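Side-chain contacts in nucleoporin NUP82 (Saccharomyces cerevisiae, PDB 3PBP), which serves as a structural constituent of the nuclear pore complex, its N-terminal domain containing the region that interacts with the nucleoporin NUP116: residues His55-Ser60 with Glu92-Tyr97; Gly77-Leu82 with Ile88-Val93; Leu131-Ser136 with Ile151-Ile156. The protein carries 1 engineered substitution. All coordinates share one frame; numbering follows the deposited sequence.

Interaction 1: His55-Ser60 with Glu92-Tyr97; sequences HSLNFS and EVPWGY
Leu57 sets its CG anti to the backbone N (chi1 173°), and this swings the isobutyl group off strand 55-58 toward the Pro94 ring, where CD2 lies 3.6 Å from CG of Pro94. The two side chains meet at a slant, one methyl of the branched leucine against the rigid ring, and neither needs a polar partner in this buried spot. Phe109 touches both.

Pro94 also shapes the backbone. It is the centre of an inverse gamma turn, closed by Trp95 N on Val93 O (2.7 Å), and it opens a type II turn in which Tyr97 N bonds to Pro94 O at 3.0 Å. Gly96 takes the third position of that turn with phi 102°, where a CB would press on the preceding carbonyl. The turn carries Tyr97 O over one face of the His55 ring, 4.1 Å from CD2, a loose contact and not a hydrogen bond. The ring of His55 meets that of Trp45 as well. At the other end of the strand, Asn58 OD1 accepts from Ser60 N (2.9 Å), which makes an Asx turn, and also from Ser60 OG; both come from the same face of the amide.

No hydrogen bond joins the segments; apolar packing joins the outermost strand of one four-stranded sheet to the loop after a strand of the next, a blade-to-blade contact of a beta-propeller.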
ATOM      1  N   HIS A  55      -9.341 -31.612 -15.320  1.00 63.98           N
ATOM      2  CA  HIS A  55      -8.003 -32.060 -15.630  1.00 64.53           C
ATOM      3  C   HIS A  55      -7.086 -31.811 -14.458  1.00 64.70           C
ATOM      4  O   HIS A  55      -7.436 -31.070 -13.548  1.00 66.10           O
ATOM      5  CB  HIS A  55      -7.508 -31.360 -16.886  1.00 66.44           C
ATOM      6  CG  HIS A  55      -8.469 -31.451 -18.029  1.00 68.99           C
ATOM      7  ND1 HIS A  55      -9.639 -30.720 -18.075  1.00 69.97           N
ATOM      8  CD2 HIS A  55      -8.475 -32.238 -19.131  1.00 69.94           C
ATOM      9  CE1 HIS A  55     -10.324 -31.055 -19.154  1.00 70.09           C
ATOM     10  NE2 HIS A  55      -9.640 -31.974 -19.811  1.00 70.73           N
ATOM     11  N   SER A  56      -5.918 -32.450 -14.469  1.00 64.38           N
ATOM     12  CA  SER A  56      -4.966 -32.317 -13.375  1.00 63.22           C
ATOM     13  C   SER A  56      -3.516 -32.157 -13.788  1.00 63.94           C
ATOM     14  O   SER A  56      -3.107 -32.526 -14.894  1.00 65.08           O
ATOM     15  CB  SER A  56      -5.064 -33.523 -12.462  1.00 61.55           C
ATOM     16  OG  SER A  56      -6.394 -33.695 -12.043  1.00 64.76           O
ATOM     17  N   LEU A  57      -2.741 -31.596 -12.871  1.00 63.23           N
ATOM     18  CA  LEU A  57      -1.325 -31.381 -13.076  1.00 62.82           C
ATOM     19  C   LEU A  57      -0.684 -31.447 -11.709  1.00 63.09           C
ATOM     20  O   LEU A  57      -0.682 -30.472 -10.972  1.00 63.80           O
ATOM     21  CB  LEU A  57      -1.057 -30.016 -13.693  1.00 63.68           C
ATOM     22  CG  LEU A  57       0.435 -29.683 -13.755  1.00 64.01           C
ATOM     23  CD1 LEU A  57       1.137 -30.726 -14.623  1.00 62.91           C
ATOM     24  CD2 LEU A  57       0.639 -28.273 -14.309  1.00 63.93           C
ATOM     25  N   ASN A  58      -0.154 -32.615 -11.372  1.00 63.73           N
ATOM     26  CA  ASN A  58       0.502 -32.830 -10.093  1.00 63.36           C
ATOM     27  C   ASN A  58       1.825 -32.087 -10.106  1.00 63.79           C
ATOM     28  O   ASN A  58       2.652 -32.302 -10.991  1.00 64.10           O
ATOM     29  CB  ASN A  58       0.753 -34.321  -9.873  1.00 63.58           C
ATOM     30  CG  ASN A  58       1.331 -34.612  -8.520  1.00 64.85           C
ATOM     31  OD1 ASN A  58       2.460 -34.219  -8.221  1.00 65.75           O
ATOM     32  ND2 ASN A  58       0.556 -35.291  -7.677  1.00 65.29           N
ATOM     33  N   PHE A  59       2.031 -31.212  -9.126  1.00 63.86           N
ATOM     34  CA  PHE A  59       3.263 -30.441  -9.067  1.00 63.50           C
ATOM     35  C   PHE A  59       4.158 -30.765  -7.878  1.00 63.41           C
ATOM     36  O   PHE A  59       5.080 -30.006  -7.587  1.00 64.33           O
ATOM     37  CB  PHE A  59       2.943 -28.936  -9.111  1.00 62.25           C
ATOM     38  CG  PHE A  59       2.039 -28.463  -8.001  1.00 62.83           C
ATOM     39  CD1 PHE A  59       2.561 -28.114  -6.760  1.00 63.14           C
ATOM     40  CD2 PHE A  59       0.661 -28.360  -8.198  1.00 62.70           C
ATOM     41  CE1 PHE A  59       1.725 -27.663  -5.732  1.00 62.02           C
ATOM     42  CE2 PHE A  59      -0.182 -27.912  -7.176  1.00 61.82           C
ATOM     43  CZ  PHE A  59       0.352 -27.563  -5.944  1.00 61.58           C
ATOM     44  N   SER A  60       3.898 -31.891  -7.212  1.00 63.23           N
ATOM     45  CA  SER A  60       4.700 -32.333  -6.065  1.00 64.35           C
ATOM     46  C   SER A  60       6.178 -32.334  -6.419  1.00 64.74           C
ATOM     47  O   SER A  60       7.033 -32.003  -5.600  1.00 64.78           O
ATOM     48  CB  SER A  60       4.310 -33.748  -5.648  1.00 63.34           C
ATOM     49  OG  SER A  60       2.937 -33.825  -5.322  1.00 67.27           O
ATOM     50  N   GLU A  92       1.232 -21.710 -14.115  1.00 57.71           N
ATOM     51  CA  GLU A  92       0.231 -21.436 -15.124  1.00 56.67           C
ATOM     52  C   GLU A  92      -0.811 -22.543 -15.139  1.00 55.78           C
ATOM     53  O   GLU A  92      -0.467 -23.705 -15.328  1.00 55.86           O
ATOM     54  CB  GLU A  92       0.919 -21.343 -16.485  1.00 57.78           C
ATOM     55  CG  GLU A  92       0.034 -20.912 -17.630  1.00 62.41           C
ATOM     56  CD  GLU A  92       0.816 -20.696 -18.915  1.00 65.08           C
ATOM     57  OE1 GLU A  92       1.273 -21.689 -19.520  1.00 66.30           O
ATOM     58  OE2 GLU A  92       0.984 -19.523 -19.319  1.00 67.05           O
ATOM     59  N   VAL A  93      -2.078 -22.200 -14.913  1.00 55.47           N
ATOM     60  CA  VAL A  93      -3.144 -23.207 -14.960  1.00 54.28           C
ATOM     61  C   VAL A  93      -3.217 -23.629 -16.431  1.00 55.70           C
ATOM     62  O   VAL A  93      -3.433 -22.797 -17.313  1.00 56.39           O
ATOM     63  CB  VAL A  93      -4.492 -22.624 -14.524  1.00 51.31           C
ATOM     64  CG1 VAL A  93      -5.573 -23.648 -14.709  1.00 50.61           C
ATOM     65  CG2 VAL A  93      -4.421 -22.204 -13.079  1.00 51.36           C
ATOM     66  N   PRO A  94      -3.034 -24.928 -16.716  1.00 55.46           N
ATOM     67  CA  PRO A  94      -3.056 -25.475 -18.077  1.00 55.41           C
ATOM     68  C   PRO A  94      -4.381 -25.443 -18.829  1.00 54.75           C
ATOM     69  O   PRO A  94      -4.777 -26.443 -19.423  1.00 56.21           O
ATOM     70  CB  PRO A  94      -2.553 -26.906 -17.884  1.00 55.13           C
ATOM     71  CG  PRO A  94      -1.871 -26.876 -16.537  1.00 55.46           C
ATOM     72  CD  PRO A  94      -2.776 -25.996 -15.748  1.00 54.65           C
ATOM     73  N   TRP A  95      -5.066 -24.309 -18.818  1.00 53.30           N
ATOM     74  CA  TRP A  95      -6.334 -24.216 -19.532  1.00 53.81           C
ATOM     75  C   TRP A  95      -6.058 -24.538 -20.990  1.00 56.69           C
ATOM     76  O   TRP A  95      -5.140 -23.970 -21.588  1.00 56.13           O
ATOM     77  CB  TRP A  95      -6.918 -22.800 -19.462  1.00 48.70           C
ATOM     78  CG  TRP A  95      -7.269 -22.325 -18.098  1.00 45.34           C
ATOM     79  CD1 TRP A  95      -6.647 -21.334 -17.387  1.00 43.04           C
ATOM     80  CD2 TRP A  95      -8.345 -22.793 -17.281  1.00 42.80           C
ATOM     81  NE1 TRP A  95      -7.274 -21.155 -16.178  1.00 42.29           N
ATOM     82  CE2 TRP A  95      -8.317 -22.040 -16.084  1.00 42.71           C
ATOM     83  CE3 TRP A  95      -9.322 -23.778 -17.439  1.00 39.60           C
ATOM     84  CZ2 TRP A  95      -9.238 -22.236 -15.059  1.00 41.85           C
ATOM     85  CZ3 TRP A  95     -10.235 -23.973 -16.426  1.00 41.05           C
ATOM     86  CH2 TRP A  95     -10.186 -23.207 -15.244  1.00 42.88           C
ATOM     87  N   GLY A  96      -6.841 -25.440 -21.570  1.00 60.11           N
ATOM     88  CA  GLY A  96      -6.629 -25.755 -22.971  1.00 64.14           C
ATOM     89  C   GLY A  96      -5.886 -27.048 -23.200  1.00 67.56           C
ATOM     90  O   GLY A  96      -6.039 -27.674 -24.249  1.00 67.61           O
ATOM     91  N   TYR A  97      -5.055 -27.436 -22.237  1.00 70.57           N
ATOM     92  CA  TYR A  97      -4.333 -28.694 -22.332  1.00 73.35           C
ATOM     93  C   TYR A  97      -5.260 -29.724 -21.720  1.00 77.35           C
ATOM     94  O   TYR A  97      -6.114 -29.381 -20.896  1.00 78.08           O
ATOM     95  CB  TYR A  97      -3.043 -28.634 -21.537  1.00 71.80           C
ATOM     96  CG  TYR A  97      -2.101 -27.573 -22.022  1.00 70.42           C
ATOM     97  CD1 TYR A  97      -2.301 -26.234 -21.700  1.00 69.76           C
ATOM     98  CD2 TYR A  97      -1.024 -27.903 -22.837  1.00 70.33           C
ATOM     99  CE1 TYR A  97      -1.450 -25.247 -22.182  1.00 69.08           C
ATOM    100  CE2 TYR A  97      -0.169 -26.925 -23.325  1.00 70.24           C
ATOM    101  CZ  TYR A  97      -0.389 -25.601 -22.994  1.00 69.78           C
ATOM    102  OH  TYR A  97       0.445 -24.626 -23.481  1.00 70.71           O
TER

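Interaction 2: Gly77-Leu82 with Ile88-Val93; sequences GDLLCL and IFVMEV
The Phe89 ring has Leu82 O at its edge, in the ring plane, because that oxygen accepts from Phe89's own backbone N (2.7 Å); CD1 of the ring is 3.8 Å from Leu82 O, and the ring of His113 meets Phe89 edge-to-face. Phe89 and Leu82 face each other in a beta hairpin, strands 79-83 and 87-92, the two central strands of a four-stranded antiparallel propeller blade. The short segments run at 160° to one another.

Leu80 with Met91 and Leu82 with Phe89 are hydrogen-bonded pairs, each closed by two backbone bonds, such as Leu80 N to Met91 O at 2.9 Å. Cys81 with Val90 lies between them and Leu79 with Glu92 beyond Leu80-Met91, both non-hydrogen-bonded. Beyond the strands Val93 N still reaches Asp78 O at 3.0 Å, extending the pairing past the last bridge.

On the face of Leu79, Cys81, Val90 and Glu92, the side chains are mostly apolar and meet in van der Waals contact. Cys81 holds SG anti to its own N (chi1 -175°), which brings the sulphur diagonally to Ile88 CG2 (3.6 Å) as well as to Val90 CG2. Leu79 lays CD2 against Glu92, 3.9 Å from its CB, so the acidic residue offers its aliphatic stem to the leucine while remaining partly exposed. Strand 127-132 packs on this face.

The opposite face carries Leu80, Leu82, Phe89 and Met91. Met91, built as selenomethionine, is long and flexible enough to reach along the sheet and meet Leu82 at about a right angle, CE to CD1. Near the open end of the hairpin Gly77, at positive phi, gives its O to Trp95 NE1, and Val93 CG2 lies beside Gly77 O and 4.0 Å from CG of Leu80.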
ATOM      1  N   GLY A  77      -7.485 -15.736 -13.849  1.00 48.75           N
ATOM      2  CA  GLY A  77      -7.528 -17.163 -13.577  1.00 48.20           C
ATOM      3  C   GLY A  77      -6.488 -17.962 -14.327  1.00 48.77           C
ATOM      4  O   GLY A  77      -6.538 -19.181 -14.348  1.00 48.94           O
ATOM      5  N   ASP A  78      -5.524 -17.283 -14.937  1.00 50.93           N
ATOM      6  CA  ASP A  78      -4.507 -17.990 -15.699  1.00 52.31           C
ATOM      7  C   ASP A  78      -3.266 -18.335 -14.883  1.00 53.35           C
ATOM      8  O   ASP A  78      -2.502 -19.239 -15.232  1.00 53.10           O
ATOM      9  CB  ASP A  78      -4.134 -17.168 -16.927  1.00 52.57           C
ATOM     10  CG  ASP A  78      -5.338 -16.879 -17.819  1.00 54.96           C
ATOM     11  OD1 ASP A  78      -6.238 -17.752 -17.932  1.00 54.27           O
ATOM     12  OD2 ASP A  78      -5.382 -15.779 -18.417  1.00 56.94           O
ATOM     13  N   LEU A  79      -3.074 -17.625 -13.780  1.00 53.06           N
ATOM     14  CA  LEU A  79      -1.919 -17.872 -12.943  1.00 51.86           C
ATOM     15  C   LEU A  79      -2.230 -18.039 -11.450  1.00 53.64           C
ATOM     16  O   LEU A  79      -3.175 -17.445 -10.906  1.00 53.95           O
ATOM     17  CB  LEU A  79      -0.915 -16.736 -13.094  1.00 48.71           C
ATOM     18  CG  LEU A  79      -0.325 -16.455 -14.459  1.00 46.95           C
ATOM     19  CD1 LEU A  79       0.776 -15.401 -14.302  1.00 43.64           C
ATOM     20  CD2 LEU A  79       0.215 -17.738 -15.046  1.00 44.14           C
ATOM     21  N   LEU A  80      -1.405 -18.862 -10.801  1.00 53.69           N
ATOM     22  CA  LEU A  80      -1.483 -19.110  -9.371  1.00 51.74           C
ATOM     23  C   LEU A  80      -0.131 -18.694  -8.787  1.00 52.27           C
ATOM     24  O   LEU A  80       0.915 -18.821  -9.430  1.00 50.94           O
ATOM     25  CB  LEU A  80      -1.726 -20.585  -9.081  1.00 49.42           C
ATOM     26  CG  LEU A  80      -3.114 -21.116  -9.415  1.00 50.74           C
ATOM     27  CD1 LEU A  80      -3.139 -22.597  -9.083  1.00 48.07           C
ATOM     28  CD2 LEU A  80      -4.199 -20.359  -8.630  1.00 49.30           C
ATOM     29  N   CYS A  81      -0.167 -18.159  -7.578  1.00 52.35           N
ATOM     30  CA  CYS A  81       1.043 -17.750  -6.907  1.00 53.17           C
ATOM     31  C   CYS A  81       1.037 -18.406  -5.537  1.00 53.49           C
ATOM     32  O   CYS A  81       0.167 -18.121  -4.709  1.00 54.28           O
ATOM     33  CB  CYS A  81       1.095 -16.235  -6.757  1.00 52.75           C
ATOM     34  SG  CYS A  81       2.651 -15.669  -6.051  1.00 53.79           S
ATOM     35  N   LEU A  82       1.994 -19.304  -5.316  1.00 53.14           N
ATOM     36  CA  LEU A  82       2.105 -20.016  -4.046  1.00 52.75           C
ATOM     37  C   LEU A  82       3.359 -19.500  -3.350  1.00 53.57           C
ATOM     38  O   LEU A  82       4.452 -19.467  -3.944  1.00 51.86           O
ATOM     39  CB  LEU A  82       2.184 -21.531  -4.293  1.00 51.21           C
ATOM     40  CG  LEU A  82       1.121 -22.055  -5.274  1.00 49.82           C
ATOM     41  CD1 LEU A  82       1.646 -21.871  -6.685  1.00 47.29           C
ATOM     42  CD2 LEU A  82       0.795 -23.509  -5.025  1.00 48.83           C
ATOM     43  N   ILE A  88       8.614 -17.790  -3.395  1.00 57.48           N
ATOM     44  CA  ILE A  88       7.438 -17.547  -4.225  1.00 56.71           C
ATOM     45  C   ILE A  88       7.457 -18.413  -5.493  1.00 56.83           C
ATOM     46  O   ILE A  88       8.483 -18.505  -6.181  1.00 56.22           O
ATOM     47  CB  ILE A  88       7.386 -16.057  -4.692  1.00 55.85           C
ATOM     48  CG1 ILE A  88       7.346 -15.114  -3.486  1.00 54.29           C
ATOM     49  CG2 ILE A  88       6.171 -15.828  -5.593  1.00 55.33           C
ATOM     50  CD1 ILE A  88       7.490 -13.632  -3.850  1.00 51.91           C
ATOM     51  N   PHE A  89       6.326 -19.042  -5.798  1.00 55.58           N
ATOM     52  CA  PHE A  89       6.207 -19.843  -7.014  1.00 56.91           C
ATOM     53  C   PHE A  89       5.054 -19.294  -7.843  1.00 57.87           C
ATOM     54  O   PHE A  89       4.041 -18.866  -7.293  1.00 58.86           O
ATOM     55  CB  PHE A  89       5.870 -21.305  -6.719  1.00 56.77           C
ATOM     56  CG  PHE A  89       6.966 -22.069  -6.056  1.00 59.21           C
ATOM     57  CD1 PHE A  89       7.138 -22.015  -4.665  1.00 60.05           C
ATOM     58  CD2 PHE A  89       7.811 -22.879  -6.808  1.00 58.75           C
ATOM     59  CE1 PHE A  89       8.133 -22.759  -4.032  1.00 58.63           C
ATOM     60  CE2 PHE A  89       8.806 -23.625  -6.185  1.00 59.55           C
ATOM     61  CZ  PHE A  89       8.967 -23.566  -4.793  1.00 59.11           C
ATOM     62  N   VAL A  90       5.197 -19.309  -9.163  1.00 57.23           N
ATOM     63  CA  VAL A  90       4.115 -18.867 -10.019  1.00 57.49           C
ATOM     64  C   VAL A  90       3.885 -19.947 -11.073  1.00 59.41           C
ATOM     65  O   VAL A  90       4.776 -20.266 -11.869  1.00 59.42           O
ATOM     66  CB  VAL A  90       4.418 -17.523 -10.682  1.00 56.90           C
ATOM     67  CG1 VAL A  90       3.321 -17.177 -11.680  1.00 56.26           C
ATOM     68  CG2 VAL A  90       4.499 -16.445  -9.621  1.00 55.59           C
HETATM   69  N   MSE A  91       2.684 -20.523 -11.052  1.00 60.78           N
HETATM   70  CA  MSE A  91       2.313 -21.575 -11.980  1.00 61.33           C
HETATM   71  C   MSE A  91       1.177 -21.185 -12.898  1.00 59.74           C
HETATM   72  O   MSE A  91       0.269 -20.451 -12.513  1.00 59.57           O
HETATM   73  CB  MSE A  91       1.930 -22.823 -11.212  1.00 65.53           C
HETATM   74  CG  MSE A  91       3.105 -23.484 -10.565  1.00 73.48           C
HETATM   75 SE   MSE A  91       2.600 -24.951  -9.416  1.00 91.13          SE
HETATM   76  CE  MSE A  91       4.093 -24.903  -8.176  1.00 81.42           C
ATOM     77  N   GLU A  92       1.232 -21.710 -14.115  1.00 57.71           N
ATOM     78  CA  GLU A  92       0.231 -21.436 -15.124  1.00 56.67           C
ATOM     79  C   GLU A  92      -0.811 -22.543 -15.139  1.00 55.78           C
ATOM     80  O   GLU A  92      -0.467 -23.705 -15.328  1.00 55.86           O
ATOM     81  CB  GLU A  92       0.919 -21.343 -16.485  1.00 57.78           C
ATOM     82  CG  GLU A  92       0.034 -20.912 -17.630  1.00 62.41           C
ATOM     83  CD  GLU A  92       0.816 -20.696 -18.915  1.00 65.08           C
ATOM     84  OE1 GLU A  92       1.273 -21.689 -19.520  1.00 66.30           O
ATOM     85  OE2 GLU A  92       0.984 -19.523 -19.319  1.00 67.05           O
ATOM     86  N   VAL A  93      -2.078 -22.200 -14.913  1.00 55.47           N
ATOM     87  CA  VAL A  93      -3.144 -23.207 -14.960  1.00 54.28           C
ATOM     88  C   VAL A  93      -3.217 -23.629 -16.431  1.00 55.70           C
ATOM     89  O   VAL A  93      -3.433 -22.797 -17.313  1.00 56.39           O
ATOM     90  CB  VAL A  93      -4.492 -22.624 -14.524  1.00 51.31           C
ATOM     91  CG1 VAL A  93      -5.573 -23.648 -14.709  1.00 50.61           C
ATOM     92  CG2 VAL A  93      -4.421 -22.204 -13.079  1.00 51.36           C
TER

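Interaction 3: Leu131-Ser136 with Ile151-Ile156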
ATOM      1  N   LEU A 131       0.869  -9.968  -4.022  1.00 45.43           N
ATOM      2  CA  LEU A 131      -0.316  -9.634  -4.814  1.00 45.39           C
ATOM      3  C   LEU A 131       0.030  -9.546  -6.286  1.00 45.82           C
ATOM      4  O   LEU A 131       1.118  -9.083  -6.641  1.00 47.15           O
ATOM      5  CB  LEU A 131      -0.854  -8.257  -4.425  1.00 43.92           C
ATOM      6  CG  LEU A 131      -1.436  -8.022  -3.046  1.00 42.19           C
ATOM      7  CD1 LEU A 131      -1.780  -6.566  -2.901  1.00 39.29           C
ATOM      8  CD2 LEU A 131      -2.654  -8.898  -2.878  1.00 41.39           C
ATOM      9  N   PHE A 132      -0.885  -9.977  -7.149  1.00 45.74           N
ATOM     10  CA  PHE A 132      -0.656  -9.827  -8.584  1.00 44.81           C
ATOM     11  C   PHE A 132      -0.987  -8.361  -8.895  1.00 45.11           C
ATOM     12  O   PHE A 132      -1.867  -7.778  -8.264  1.00 46.06           O
ATOM     13  CB  PHE A 132      -1.613 -10.693  -9.378  1.00 42.75           C
ATOM     14  CG  PHE A 132      -1.132 -12.073  -9.611  1.00 44.83           C
ATOM     15  CD1 PHE A 132      -0.041 -12.314 -10.448  1.00 45.89           C
ATOM     16  CD2 PHE A 132      -1.773 -13.146  -9.006  1.00 45.15           C
ATOM     17  CE1 PHE A 132       0.409 -13.620 -10.677  1.00 45.68           C
ATOM     18  CE2 PHE A 132      -1.338 -14.454  -9.225  1.00 47.03           C
ATOM     19  CZ  PHE A 132      -0.243 -14.692 -10.064  1.00 46.41           C
ATOM     20  N   HIS A 133      -0.291  -7.750  -9.844  1.00 45.62           N
ATOM     21  CA  HIS A 133      -0.629  -6.380 -10.185  1.00 45.42           C
ATOM     22  C   HIS A 133      -1.890  -6.549 -11.031  1.00 45.99           C
ATOM     23  O   HIS A 133      -1.891  -7.263 -12.030  1.00 47.23           O
ATOM     24  CB  HIS A 133       0.494  -5.707 -10.973  1.00 43.11           C
ATOM     25  CG  HIS A 133       0.313  -4.228 -11.124  1.00 42.96           C
ATOM     26  ND1 HIS A 133      -0.701  -3.671 -11.877  1.00 42.62           N
ATOM     27  CD2 HIS A 133       1.012  -3.188 -10.611  1.00 42.96           C
ATOM     28  CE1 HIS A 133      -0.615  -2.354 -11.825  1.00 41.18           C
ATOM     29  NE2 HIS A 133       0.416  -2.034 -11.062  1.00 41.07           N
ATOM     30  N   PRO A 134      -2.986  -5.894 -10.634  1.00 46.08           N
ATOM     31  CA  PRO A 134      -4.267  -5.976 -11.332  1.00 45.44           C
ATOM     32  C   PRO A 134      -4.222  -5.590 -12.801  1.00 47.02           C
ATOM     33  O   PRO A 134      -5.045  -6.052 -13.586  1.00 46.54           O
ATOM     34  CB  PRO A 134      -5.162  -5.031 -10.535  1.00 43.94           C
ATOM     35  CG  PRO A 134      -4.460  -4.860  -9.241  1.00 46.12           C
ATOM     36  CD  PRO A 134      -3.026  -4.825  -9.626  1.00 46.25           C
ATOM     37  N   LYS A 135      -3.274  -4.751 -13.193  1.00 48.29           N
ATOM     38  CA  LYS A 135      -3.250  -4.344 -14.585  1.00 50.85           C
ATOM     39  C   LYS A 135      -1.962  -4.595 -15.361  1.00 52.06           C
ATOM     40  O   LYS A 135      -1.498  -3.753 -16.129  1.00 52.48           O
ATOM     41  CB  LYS A 135      -3.655  -2.880 -14.688  1.00 52.26           C
ATOM     42  CG  LYS A 135      -5.142  -2.656 -14.599  1.00 55.81           C
ATOM     43  CD  LYS A 135      -5.451  -1.219 -14.932  1.00 61.15           C
ATOM     44  CE  LYS A 135      -6.899  -1.021 -15.335  1.00 64.14           C
ATOM     45  NZ  LYS A 135      -7.148   0.422 -15.704  1.00 64.89           N
ATOM     46  N   SER A 136      -1.382  -5.765 -15.164  1.00 52.91           N
ATOM     47  CA  SER A 136      -0.176  -6.113 -15.887  1.00 53.05           C
ATOM     48  C   SER A 136      -0.605  -7.003 -17.043  1.00 52.67           C
ATOM     49  O   SER A 136      -1.478  -7.859 -16.904  1.00 52.67           O
ATOM     50  CB  SER A 136       0.809  -6.846 -14.969  1.00 53.34           C
ATOM     51  OG  SER A 136       0.142  -7.842 -14.208  1.00 55.77           O
ATOM     52  N   ILE A 151       8.562  -2.786  -0.663  1.00 59.39           N
ATOM     53  CA  ILE A 151       7.594  -3.330  -1.626  1.00 57.20           C
ATOM     54  C   ILE A 151       8.312  -3.537  -2.956  1.00 57.04           C
ATOM     55  O   ILE A 151       8.859  -2.599  -3.530  1.00 57.95           O
ATOM     56  CB  ILE A 151       6.394  -2.371  -1.810  1.00 56.39           C
ATOM     57  CG1 ILE A 151       5.710  -2.136  -0.453  1.00 53.74           C
ATOM     58  CG2 ILE A 151       5.405  -2.958  -2.815  1.00 55.45           C
ATOM     59  CD1 ILE A 151       4.723  -0.988  -0.435  1.00 51.98           C
ATOM     60  N   THR A 152       8.304  -4.768  -3.448  1.00 57.17           N
ATOM     61  CA  THR A 152       9.006  -5.096  -4.688  1.00 58.35           C
ATOM     62  C   THR A 152       8.130  -5.628  -5.828  1.00 58.83           C
ATOM     63  O   THR A 152       7.171  -6.381  -5.608  1.00 57.27           O
ATOM     64  CB  THR A 152      10.106  -6.158  -4.398  1.00 59.10           C
ATOM     65  OG1 THR A 152      10.809  -5.792  -3.203  1.00 58.54           O
ATOM     66  CG2 THR A 152      11.083  -6.264  -5.561  1.00 57.33           C
HETATM   67  N   MSE A 153       8.475  -5.243  -7.050  1.00 59.60           N
HETATM   68  CA  MSE A 153       7.736  -5.711  -8.208  1.00 62.76           C
HETATM   69  C   MSE A 153       8.629  -6.590  -9.069  1.00 63.08           C
HETATM   70  O   MSE A 153       9.680  -6.165  -9.535  1.00 62.60           O
HETATM   71  CB  MSE A 153       7.229  -4.545  -9.049  1.00 66.35           C
HETATM   72  CG  MSE A 153       5.996  -3.853  -8.521  1.00 71.13           C
HETATM   73 SE   MSE A 153       5.375  -2.511  -9.795  1.00 82.47          SE
HETATM   74  CE  MSE A 153       6.329  -0.951  -9.165  1.00 74.84           C
ATOM     75  N   PHE A 154       8.197  -7.824  -9.275  1.00 64.25           N
ATOM     76  CA  PHE A 154       8.946  -8.778 -10.083  1.00 65.91           C
ATOM     77  C   PHE A 154       8.236  -8.983 -11.419  1.00 67.68           C
ATOM     78  O   PHE A 154       7.003  -9.078 -11.474  1.00 67.73           O
ATOM     79  CB  PHE A 154       9.031 -10.141  -9.378  1.00 64.09           C
ATOM     80  CG  PHE A 154       9.903 -10.156  -8.155  1.00 64.36           C
ATOM     81  CD1 PHE A 154      11.289 -10.165  -8.269  1.00 63.51           C
ATOM     82  CD2 PHE A 154       9.338 -10.211  -6.885  1.00 63.53           C
ATOM     83  CE1 PHE A 154      12.094 -10.236  -7.142  1.00 63.58           C
ATOM     84  CE2 PHE A 154      10.140 -10.284  -5.746  1.00 64.03           C
ATOM     85  CZ  PHE A 154      11.518 -10.297  -5.873  1.00 62.63           C
ATOM     86  N   ASP A 155       9.009  -9.050 -12.497  1.00 68.66           N
ATOM     87  CA  ASP A 155       8.427  -9.310 -13.790  1.00 70.14           C
ATOM     88  C   ASP A 155       8.562 -10.811 -14.037  1.00 71.76           C
ATOM     89  O   ASP A 155       9.617 -11.301 -14.437  1.00 70.72           O
ATOM     90  CB  ASP A 155       9.147  -8.554 -14.890  1.00 72.22           C
ATOM     91  CG  ASP A 155       8.415  -8.655 -16.226  1.00 75.30           C
ATOM     92  OD1 ASP A 155       7.883  -9.745 -16.535  1.00 74.04           O
ATOM     93  OD2 ASP A 155       8.373  -7.648 -16.967  1.00 76.75           O
ATOM     94  N   ILE A 156       7.479 -11.527 -13.767  1.00 73.45           N
ATOM     95  CA  ILE A 156       7.388 -12.971 -13.939  1.00 74.59           C
ATOM     96  C   ILE A 156       7.886 -13.509 -15.290  1.00 75.61           C
ATOM     97  O   ILE A 156       8.429 -14.612 -15.359  1.00 75.92           O
ATOM     98  CB  ILE A 156       5.921 -13.405 -13.754  1.00 75.03           C
ATOM     99  CG1 ILE A 156       5.578 -13.443 -12.273  1.00 75.35           C
ATOM    100  CG2 ILE A 156       5.668 -14.729 -14.411  1.00 75.64           C
ATOM    101  CD1 ILE A 156       4.161 -13.899 -12.035  1.00 77.16           C
TER
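The backbones stay well apart, with no bridge between them: the nearest CA atoms, those of His133 and Met153, are 8.6 Å from each other. Strand 141-146 runs between them, antiparallel to both, so residues 131-132 and 151-155 are next-but-one strands of a four-stranded propeller blade, and side chains must span the gap.

Phe132 and Ile156 do so at one end. The CD1 methyl of Ile156 comes to the edge of the phenyl ring, near its plane, 4.0 Å from CE1 of Phe132, and the two side chains cross at about a right angle. The Ile156 chi1 of -78° sets CG1 anti to the carbonyl carbon, directing the longer branch to the ring. Both residues also rest on Ile142 of the intervening strand, and large apolar groups suit this packing between strands.

His133 makes the second, looser approach, obliquely toward the selenium of Met153, a selenomethionine. The buried imidazole of His133 is satisfied at both nitrogens: NE2 donates to Phe211 O, consistent with a neutral ring protonated there, while ND1 accepts from the chain. These bonds would fix the ring's rotation. Ser136 OG bonds back to His133 O at 3.0 Å, as a short hydroxyl side chain near the backbone can. Lys135 N reaches His133 ND1 at 3.1 Å with an N-H...N angle of 157°, lying only 9° out of the imidazole plane.

Overall arrangement
The three contacts follow one another around the propeller. Interaction 1, partly buried, bridges two blades; interaction 2, buried, builds the middle of the second blade; interaction 3, also buried, spans next-but-one strands of the third. Interactions 1 and 2 share Glu92 and Val93, and Phe59 packs on Met91. Phe132 and Ile156 of interaction 3 in turn press on Leu79, Cys81 and Val90 of interaction 2, whereas interactions 1 and 3 do not touch. Chemistry follows position: only interaction 2 has backbone hydrogen bonds across its segments, while the other two have none and rest on side-chain packing; His133 NE2 and Trp95 NE1 find carbonyl partners elsewhere.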